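Lin1944 protein (Listeria innocua, PDB 3D7L) is of unknown function but belongs to the short-chain dehydrogenase/reductase family and is probably an oxidoreductase that binds a dinucleotide cofactor. Local coordinates at residues 12-17 and 161-166; 28-33 and 54-59; 114-119 and 169-174. All coordinates share one frame; numbering follows the deposited sequence.

Interaction 1 of 3, residues 12-17 and 161-166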
loop_
_atom_site.group_PDB
_atom_site.type_symbol
_atom_site.label_atom_id
_atom_site.label_comp_id
_atom_site.label_asym_id
_atom_site.label_seq_id
_atom_site.Cartn_x
_atom_site.Cartn_y
_atom_site.Cartn_z
ATOM N N SER D 12 11.432 9.583 -19.560
ATOM C CA SER D 12 11.409 11.024 -19.833
ATOM C C SER D 12 11.204 11.908 -18.590
ATOM O O SER D 12 11.396 13.121 -18.665
ATOM C CB SER D 12 10.340 11.350 -20.881
ATOM O OG SER D 12 9.058 11.179 -20.307
ATOM N N GLY D 13 10.828 11.300 -17.460
ATOM C CA GLY D 13 10.662 12.022 -16.185
ATOM C C GLY D 13 11.998 12.490 -15.627
ATOM O O GLY D 13 13.067 12.079 -16.109
ATOM N N THR D 14 11.951 13.357 -14.621
ATOM C CA THR D 14 13.179 13.872 -14.007
ATOM C C THR D 14 14.006 12.702 -13.486
ATOM O O THR D 14 15.160 12.516 -13.885
ATOM C CB THR D 14 12.884 14.816 -12.827
ATOM O OG1 THR D 14 11.971 15.844 -13.241
ATOM C CG2 THR D 14 14.169 15.454 -12.319
ATOM N N LEU D 15 13.388 11.903 -12.615
ATOM C CA LEU D 15 14.042 10.723 -12.081
ATOM C C LEU D 15 14.426 9.724 -13.189
ATOM O O LEU D 15 15.589 9.344 -13.292
ATOM C CB LEU D 15 13.173 10.060 -11.003
ATOM C CG LEU D 15 13.710 8.735 -10.445
ATOM C CD1 LEU D 15 15.135 8.866 -9.908
ATOM C CD2 LEU D 15 12.737 8.178 -9.387
ATOM N N GLY D 16 13.457 9.324 -14.015
ATOM C CA GLY D 16 13.702 8.397 -15.132
ATOM C C GLY D 16 14.885 8.749 -16.031
ATOM O O GLY D 16 15.635 7.869 -16.496
ATOM N N SER D 17 15.054 10.037 -16.301
ATOM C CA SER D 17 16.080 10.454 -17.227
ATOM C C SER D 17 17.462 10.396 -16.574
ATOM O O SER D 17 18.450 10.088 -17.242
ATOM C CB SER D 17 15.762 11.827 -17.804
ATOM O OG SER D 17 15.696 12.798 -16.776
ATOM N N GLU D 161 16.647 17.537 -5.852
ATOM C CA GLU D 161 17.202 18.870 -6.046
ATOM C C GLU D 161 16.676 19.504 -7.347
ATOM O O GLU D 161 16.323 20.688 -7.375
ATOM C CB GLU D 161 18.737 18.820 -6.103
ATOM C CG GLU D 161 19.396 18.417 -4.791
ATOM C CD GLU D 161 20.908 18.490 -4.838
ATOM O OE1 GLU D 161 21.488 18.483 -5.943
ATOM O OE2 GLU D 161 21.522 18.548 -3.760
ATOM N N GLU D 162 16.625 18.716 -8.423
ATOM C CA GLU D 162 16.170 19.243 -9.709
ATOM C C GLU D 162 14.662 19.515 -9.779
ATOM O O GLU D 162 14.182 20.065 -10.767
ATOM C CB GLU D 162 16.649 18.394 -10.896
ATOM C CG GLU D 162 17.015 16.941 -10.607
ATOM C CD GLU D 162 18.340 16.763 -9.879
ATOM O OE1 GLU D 162 19.428 17.041 -10.435
ATOM O OE2 GLU D 162 18.284 16.314 -8.730
ATOM N N SER D 163 13.935 19.133 -8.732
ATOM C CA SER D 163 12.516 19.471 -8.579
ATOM C C SER D 163 12.243 20.455 -7.430
ATOM O O SER D 163 11.109 20.872 -7.248
ATOM C CB SER D 163 11.696 18.199 -8.349
ATOM O OG SER D 163 11.786 17.315 -9.450
ATOM N N TRP D 164 13.286 20.820 -6.682
ATOM C CA TRP D 164 13.194 21.652 -5.475
ATOM C C TRP D 164 12.608 23.045 -5.710
ATOM O O TRP D 164 11.892 23.587 -4.861
ATOM C CB TRP D 164 14.589 21.811 -4.868
ATOM C CG TRP D 164 14.628 22.450 -3.505
ATOM C CD1 TRP D 164 15.287 23.590 -3.158
ATOM C CD2 TRP D 164 14.005 21.965 -2.312
ATOM N NE1 TRP D 164 15.118 23.853 -1.820
ATOM C CE2 TRP D 164 14.351 22.854 -1.272
ATOM C CE3 TRP D 164 13.207 20.847 -2.011
ATOM C CZ2 TRP D 164 13.912 22.670 0.047
ATOM C CZ3 TRP D 164 12.766 20.670 -0.691
ATOM C CH2 TRP D 164 13.116 21.581 0.309
ATOM N N ASP D 165 12.966 23.621 -6.853
ATOM C CA ASP D 165 12.353 24.833 -7.399
ATOM C C ASP D 165 10.827 24.809 -7.283
ATOM O O ASP D 165 10.227 25.730 -6.738
ATOM C CB ASP D 165 12.788 24.970 -8.863
ATOM C CG ASP D 165 13.324 23.643 -9.439
ATOM O OD1 ASP D 165 12.557 22.961 -10.168
ATOM O OD2 ASP D 165 14.504 23.272 -9.129
ATOM N N LYS D 166 10.195 23.741 -7.761
ATOM C CA LYS D 166 8.738 23.642 -7.668
ATOM C C LYS D 166 8.225 23.000 -6.382
ATOM O O LYS D 166 7.176 23.385 -5.883
ATOM C CB LYS D 166 8.083 23.026 -8.922
ATOM C CG LYS D 166 8.518 21.604 -9.318
ATOM C CD LYS D 166 7.357 20.806 -9.995
ATOM C CE LYS D 166 6.222 20.448 -8.969
ATOM N NZ LYS D 166 4.860 20.049 -9.518
#

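Interaction 2 of 3, residues 28-33 and 54-59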
loop_
_atom_site.group_PDB
_atom_site.type_symbol
_atom_site.label_atom_id
_atom_site.label_comp_id
_atom_site.label_asym_id
_atom_site.label_seq_id
_atom_site.Cartn_x
_atom_site.Cartn_y
_atom_site.Cartn_z
ATOM N N GLU D 28 21.855 -1.961 -23.023
ATOM C CA GLU D 28 20.836 -1.465 -23.941
ATOM C C GLU D 28 19.591 -1.062 -23.150
ATOM O O GLU D 28 19.009 -1.888 -22.451
ATOM C CB GLU D 28 20.456 -2.539 -24.972
ATOM C CG GLU D 28 19.373 -2.098 -25.997
ATOM C CD GLU D 28 18.985 -3.210 -26.998
ATOM O OE1 GLU D 28 19.313 -4.393 -26.743
ATOM O OE2 GLU D 28 18.346 -2.904 -28.042
ATOM N N VAL D 29 19.194 0.205 -23.246
ATOM C CA VAL D 29 17.968 0.667 -22.581
ATOM C C VAL D 29 16.881 0.894 -23.632
ATOM O O VAL D 29 17.052 1.683 -24.562
ATOM C CB VAL D 29 18.169 1.979 -21.778
ATOM C CG1 VAL D 29 16.850 2.400 -21.048
ATOM C CG2 VAL D 29 19.304 1.851 -20.798
ATOM N N ILE D 30 15.773 0.183 -23.476
ATOM C CA ILE D 30 14.567 0.399 -24.243
ATOM C C ILE D 30 13.681 1.295 -23.380
ATOM O O ILE D 30 13.384 0.956 -22.238
ATOM C CB ILE D 30 13.835 -0.933 -24.455
ATOM C CG1 ILE D 30 14.773 -1.970 -25.095
ATOM C CG2 ILE D 30 12.523 -0.709 -25.269
ATOM C CD1 ILE D 30 14.121 -3.313 -25.268
ATOM N N THR D 31 13.266 2.431 -23.917
ATOM C CA THR D 31 12.506 3.377 -23.112
ATOM C C THR D 31 11.021 3.178 -23.343
ATOM O O THR D 31 10.613 2.751 -24.421
ATOM C CB THR D 31 12.897 4.843 -23.396
ATOM O OG1 THR D 31 12.614 5.154 -24.761
ATOM C CG2 THR D 31 14.403 5.108 -23.090
ATOM N N ALA D 32 10.218 3.498 -22.332
ATOM C CA ALA D 32 8.782 3.397 -22.434
ATOM C C ALA D 32 8.121 4.524 -21.659
ATOM O O ALA D 32 8.621 4.955 -20.633
ATOM C CB ALA D 32 8.319 2.059 -21.900
ATOM N N GLY D 33 6.992 5.000 -22.154
ATOM C CA GLY D 33 6.236 6.045 -21.449
ATOM C C GLY D 33 4.856 6.156 -22.053
ATOM O O GLY D 33 4.519 5.426 -22.997
ATOM N N GLU D 54 4.458 -7.649 -25.226
ATOM C CA GLU D 54 4.524 -8.385 -26.506
ATOM C C GLU D 54 5.484 -7.691 -27.471
ATOM O O GLU D 54 6.323 -8.343 -28.099
ATOM C CB GLU D 54 3.158 -8.477 -27.200
ATOM C CG GLU D 54 2.057 -9.216 -26.451
ATOM C CD GLU D 54 0.670 -9.033 -27.116
ATOM O OE1 GLU D 54 -0.361 -8.903 -26.388
ATOM O OE2 GLU D 54 0.617 -8.997 -28.368
ATOM N N GLN D 55 5.347 -6.368 -27.586
ATOM C CA GLN D 55 6.251 -5.581 -28.403
ATOM C C GLN D 55 7.711 -5.762 -27.972
ATOM O O GLN D 55 8.561 -6.033 -28.802
ATOM C CB GLN D 55 5.842 -4.095 -28.420
ATOM C CG GLN D 55 4.683 -3.768 -29.402
ATOM C CD GLN D 55 4.166 -2.299 -29.336
ATOM O OE1 GLN D 55 3.837 -1.703 -30.369
ATOM N NE2 GLN D 55 4.076 -1.738 -28.128
ATOM N N VAL D 56 7.971 -5.644 -26.664
ATOM C CA VAL D 56 9.334 -5.635 -26.120
ATOM C C VAL D 56 10.084 -6.977 -26.193
ATOM O O VAL D 56 11.295 -6.982 -26.376
ATOM C CB VAL D 56 9.357 -5.115 -24.655
ATOM C CG1 VAL D 56 10.732 -5.274 -24.057
ATOM C CG2 VAL D 56 8.945 -3.663 -24.606
ATOM N N GLY D 57 9.376 -8.101 -26.036
ATOM C CA GLY D 57 10.024 -9.414 -25.909
ATOM C C GLY D 57 10.795 -9.602 -24.599
ATOM O O GLY D 57 10.505 -8.939 -23.593
ATOM N N LYS D 58 11.785 -10.491 -24.605
ATOM C CA LYS D 58 12.538 -10.814 -23.389
ATOM C C LYS D 58 13.557 -9.743 -23.031
ATOM O O LYS D 58 14.301 -9.275 -23.898
ATOM C CB LYS D 58 13.241 -12.182 -23.519
ATOM C CG LYS D 58 12.325 -13.395 -23.290
ATOM C CD LYS D 58 12.171 -13.662 -21.794
ATOM C CE LYS D 58 11.500 -15.003 -21.504
ATOM N NZ LYS D 58 11.511 -15.343 -20.033
ATOM N N VAL D 59 13.562 -9.348 -21.752
ATOM C CA VAL D 59 14.602 -8.463 -21.197
ATOM C C VAL D 59 15.247 -9.000 -19.911
ATOM O O VAL D 59 14.813 -10.012 -19.340
ATOM C CB VAL D 59 14.101 -6.992 -21.008
ATOM C CG1 VAL D 59 13.780 -6.386 -22.356
ATOM C CG2 VAL D 59 12.897 -6.926 -20.078
#

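Interaction 3 of 3, residues 114-119 and 169-174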
loop_
_atom_site.group_PDB
_atom_site.type_symbol
_atom_site.label_atom_id
_atom_site.label_comp_id
_atom_site.label_asym_id
_atom_site.label_seq_id
_atom_site.Cartn_x
_atom_site.Cartn_y
_atom_site.Cartn_z
ATOM N N THR D 114 9.190 4.122 -5.065
ATOM C CA THR D 114 8.297 4.501 -3.975
ATOM C C THR D 114 8.520 6.004 -3.642
ATOM O O THR D 114 8.341 6.858 -4.518
ATOM C CB THR D 114 8.485 3.562 -2.750
ATOM O OG1 THR D 114 9.870 3.504 -2.415
ATOM C CG2 THR D 114 8.028 2.123 -3.057
ATOM N N GLY D 115 8.919 6.328 -2.410
ATOM C CA GLY D 115 9.148 7.716 -2.028
ATOM C C GLY D 115 9.089 7.973 -0.532
ATOM O O GLY D 115 8.375 7.275 0.215
ATOM N N ILE D 116 9.848 8.981 -0.096
ATOM C CA ILE D 116 9.941 9.367 1.310
ATOM C C ILE D 116 8.575 9.716 1.947
ATOM O O ILE D 116 8.437 9.709 3.149
ATOM C CB ILE D 116 10.922 10.569 1.493
ATOM C CG1 ILE D 116 11.447 10.647 2.944
ATOM C CG2 ILE D 116 10.283 11.851 0.984
ATOM C CD1 ILE D 116 12.486 11.689 3.191
HETATM N N MSE D 117 7.569 10.016 1.147
HETATM C CA MSE D 117 6.297 10.450 1.730
HETATM C C MSE D 117 5.614 9.385 2.587
HETATM O O MSE D 117 4.826 9.721 3.467
HETATM C CB MSE D 117 5.345 10.962 0.665
HETATM C CG MSE D 117 5.631 12.384 0.326
HETATM SE SE MSE D 117 4.326 13.054 -0.929
HETATM C CE MSE D 117 5.317 12.779 -2.553
HETATM N N MSE D 118 5.914 8.112 2.332
HETATM C CA MSE D 118 5.449 7.031 3.211
HETATM C C MSE D 118 6.119 6.990 4.599
HETATM O O MSE D 118 5.580 6.367 5.509
HETATM C CB MSE D 118 5.626 5.682 2.521
HETATM C CG MSE D 118 7.104 5.310 2.338
HETATM SE SE MSE D 118 7.315 3.485 1.692
HETATM C CE MSE D 118 9.227 3.478 1.388
ATOM N N GLU D 119 7.293 7.612 4.754
ATOM C CA GLU D 119 8.089 7.526 6.008
ATOM C C GLU D 119 8.242 8.858 6.748
ATOM O O GLU D 119 8.418 8.880 7.965
ATOM C CB GLU D 119 9.507 7.006 5.733
ATOM C CG GLU D 119 9.556 5.769 4.843
ATOM C CD GLU D 119 10.708 4.796 5.182
ATOM O OE1 GLU D 119 10.812 4.398 6.379
ATOM O OE2 GLU D 119 11.483 4.425 4.248
ATOM N N PRO D 169 7.785 24.563 -1.512
ATOM C CA PRO D 169 6.643 24.972 -0.661
ATOM C C PRO D 169 5.936 23.808 0.053
ATOM O O PRO D 169 5.292 24.015 1.086
ATOM C CB PRO D 169 5.683 25.624 -1.660
ATOM C CG PRO D 169 6.587 26.176 -2.717
ATOM C CD PRO D 169 7.636 25.090 -2.889
ATOM N N PHE D 170 6.066 22.606 -0.500
ATOM C CA PHE D 170 5.403 21.409 0.038
ATOM C C PHE D 170 6.297 20.576 0.940
ATOM O O PHE D 170 5.799 19.670 1.617
ATOM C CB PHE D 170 4.844 20.536 -1.116
ATOM C CG PHE D 170 3.877 21.269 -1.979
ATOM C CD1 PHE D 170 2.578 21.492 -1.542
ATOM C CD2 PHE D 170 4.300 21.830 -3.194
ATOM C CE1 PHE D 170 1.678 22.215 -2.327
ATOM C CE2 PHE D 170 3.416 22.563 -3.988
ATOM C CZ PHE D 170 2.100 22.761 -3.548
ATOM N N PHE D 171 7.602 20.871 0.932
ATOM C CA PHE D 171 8.606 20.063 1.625
ATOM C C PHE D 171 9.504 20.982 2.458
ATOM O O PHE D 171 10.727 20.823 2.490
ATOM C CB PHE D 171 9.458 19.311 0.611
ATOM C CG PHE D 171 8.784 18.106 0.012
ATOM C CD1 PHE D 171 8.071 18.211 -1.157
ATOM C CD2 PHE D 171 8.914 16.856 0.611
ATOM C CE1 PHE D 171 7.458 17.072 -1.721
ATOM C CE2 PHE D 171 8.310 15.718 0.079
ATOM C CZ PHE D 171 7.586 15.828 -1.103
ATOM N N GLU D 172 8.900 21.972 3.103
ATOM C CA GLU D 172 9.696 22.981 3.814
ATOM C C GLU D 172 10.581 22.332 4.897
ATOM O O GLU D 172 10.124 21.487 5.667
ATOM C CB GLU D 172 8.790 24.062 4.410
ATOM C CG GLU D 172 8.151 24.941 3.357
ATOM C CD GLU D 172 7.064 25.810 3.923
ATOM O OE1 GLU D 172 6.038 25.267 4.381
ATOM O OE2 GLU D 172 7.229 27.044 3.908
ATOM N N GLY D 173 11.857 22.695 4.924
ATOM C CA GLY D 173 12.764 22.090 5.910
ATOM C C GLY D 173 13.342 20.735 5.511
ATOM O O GLY D 173 14.157 20.167 6.239
ATOM N N PHE D 174 12.924 20.209 4.370
ATOM C CA PHE D 174 13.517 18.980 3.837
ATOM C C PHE D 174 14.875 19.368 3.216
ATOM O O PHE D 174 15.161 20.563 2.978
ATOM C CB PHE D 174 12.601 18.321 2.776
ATOM C CG PHE D 174 11.511 17.400 3.340
ATOM C CD1 PHE D 174 11.524 16.025 3.050
ATOM C CD2 PHE D 174 10.455 17.911 4.126
ATOM C CE1 PHE D 174 10.500 15.166 3.519
ATOM C CE2 PHE D 174 9.416 17.066 4.597
ATOM C CZ PHE D 174 9.439 15.692 4.308
#

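Interaction 1 of 3, residues 12-17 and 161-166
T14 and E162 meet through aliphatic carbons, the methyl of one side chain crossing the glutamate chain at a slant. CG2 of T14 lies anti to its backbone N, which turns the methyl outward from the first turn of helix 14-23 and brings it to 3.6 Å from CG of E162, with CB of E162 slightly farther off. S163 lies beside both branches of T14; OG1 of T14 is 4.1 Å from OG of S163, too far for a hydrogen bond. E162 bends at chi2 (-74°), carrying its carboxylate off to one side of the touching methylene, where OE2 is hydrogen-bonded to the backbone N of A179 at the start of helix 179-191. G13, the residue before T14, is the N-cap of helix 14-23. The contact is small and lies at the surface. It joins the turn between the first strand and first helix of a Rossmann fold, in short-chain dehydrogenases the glycine-rich cofactor-binding turn, to the segment after strand 151-157, which in relatives commonly helps to cover the cofactor and substrate.

Interaction 2 of 3, residues 28-33 and 54-59
I30 of strand 28-33 packs against V56 and V59, the residues that flank the turn between helix 46-56 and strand 59-64, within the alternating beta-alpha layers of the Rossmann fold. The contact across the two segments is purely apolar, and one methyl carries it. With chi1 at -55° CG1 of I30 stands beside its backbone N, and the nearly straight chi2 then extends CD1 from the sheet toward the helix end. The I30 and V56 side chains run past each other in opposite directions, so that CD1 of I30 ends 4.1 Å from CG1 of V56. All three side chains point toward the opposing segment, and both valines are buried.

Backbone hydrogen bonding belongs to the surroundings. Strand 28-33 pairs in parallel with strand 5-9 through E28 and I30, and with strand 39-40 through a backbone bond of T31 to V39; separately, the N of T31 is bonded to OD2 of D38. The I30 side chain lies against K5 and L7 of strand 5-9, while V56 also touches V39; helix 46-56 is thereby seated on this edge of the sheet.

G57, with phi at 69°, is the first residue to leave the helix, and the chain runs on through K58 into strand 59-64. K58, on this turn, has its NZ hydrogen-bonded to the carbonyl O of L104. On the strand side of the turn V59 completes the apolar group, its CG1 lying 4.2 Å from CD1 of I30.

Interaction 3 of 3, residues 114-119 and 169-174
I116 packs against F171 and F174 where two loops of the Rossmann fold meet: the one following strand 108-113, which turns through a 3-10 segment at 116-118, and the one between helices 164-167 and 179-191. In short-chain dehydrogenases loops at this end of the sheet usually border the active site. From CB, which points toward the phenylalanines, the I116 side chain divides. CG2 is set between the backbone N and carbonyl carbon and reaches both rings, 4.2 Å from CE1 of F174 and, from an oblique direction, 4.4 Å from CE2 of F171. CG1 leaves anti to the backbone N (chi1 -158°) and serves mainly to carry CD1 onward. CD1 then comes up to the F174 ring at its edge, near the ring plane, 4.0 Å from CE1.

The two rings also pack against each other. F171 and F174 are the ends of a type II beta turn closed by the bond from F174 N to F171 O (3.0 Å), with G173 at positive phi. CD2 of F171 lies over the centre of the F174 ring, 3.5 Å above its plane, while CG of F174 sits in the plane of the F171 ring at its edge. The indole of W164, on helix 164-167, lies against the CB carbons of both phenylalanines.

Selenomethionine M117 supplies the remaining contact. Its chain crosses F171 at about a right angle and bends at chi3 (-96°), which places CE at the ring edge, 4.1 Å from CZ of F171.

All three contacts belong to one Rossmann-type domain built on a parallel sheet. Both segments of interaction 2 fall between 12-17 and 161-166, while 114-119 comes before 161-166 and 169-174 after it. Interactions 1 and 3 have centres about 14 Å apart and touch directly: CH2 of W164 packs 3.3 Å from the carbonyl O of F171. Residues 161-174 thus bridge the glycine-rich turn and the loop after strand 108-113, probably beside the cofactor and substrate region. Interaction 2, which packs helix 46-56 against the sheet, has its centre about 23 Å from that of interaction 1, although helix 14-23 leads directly into strand 28-33, and about 31 Å from that of interaction 3.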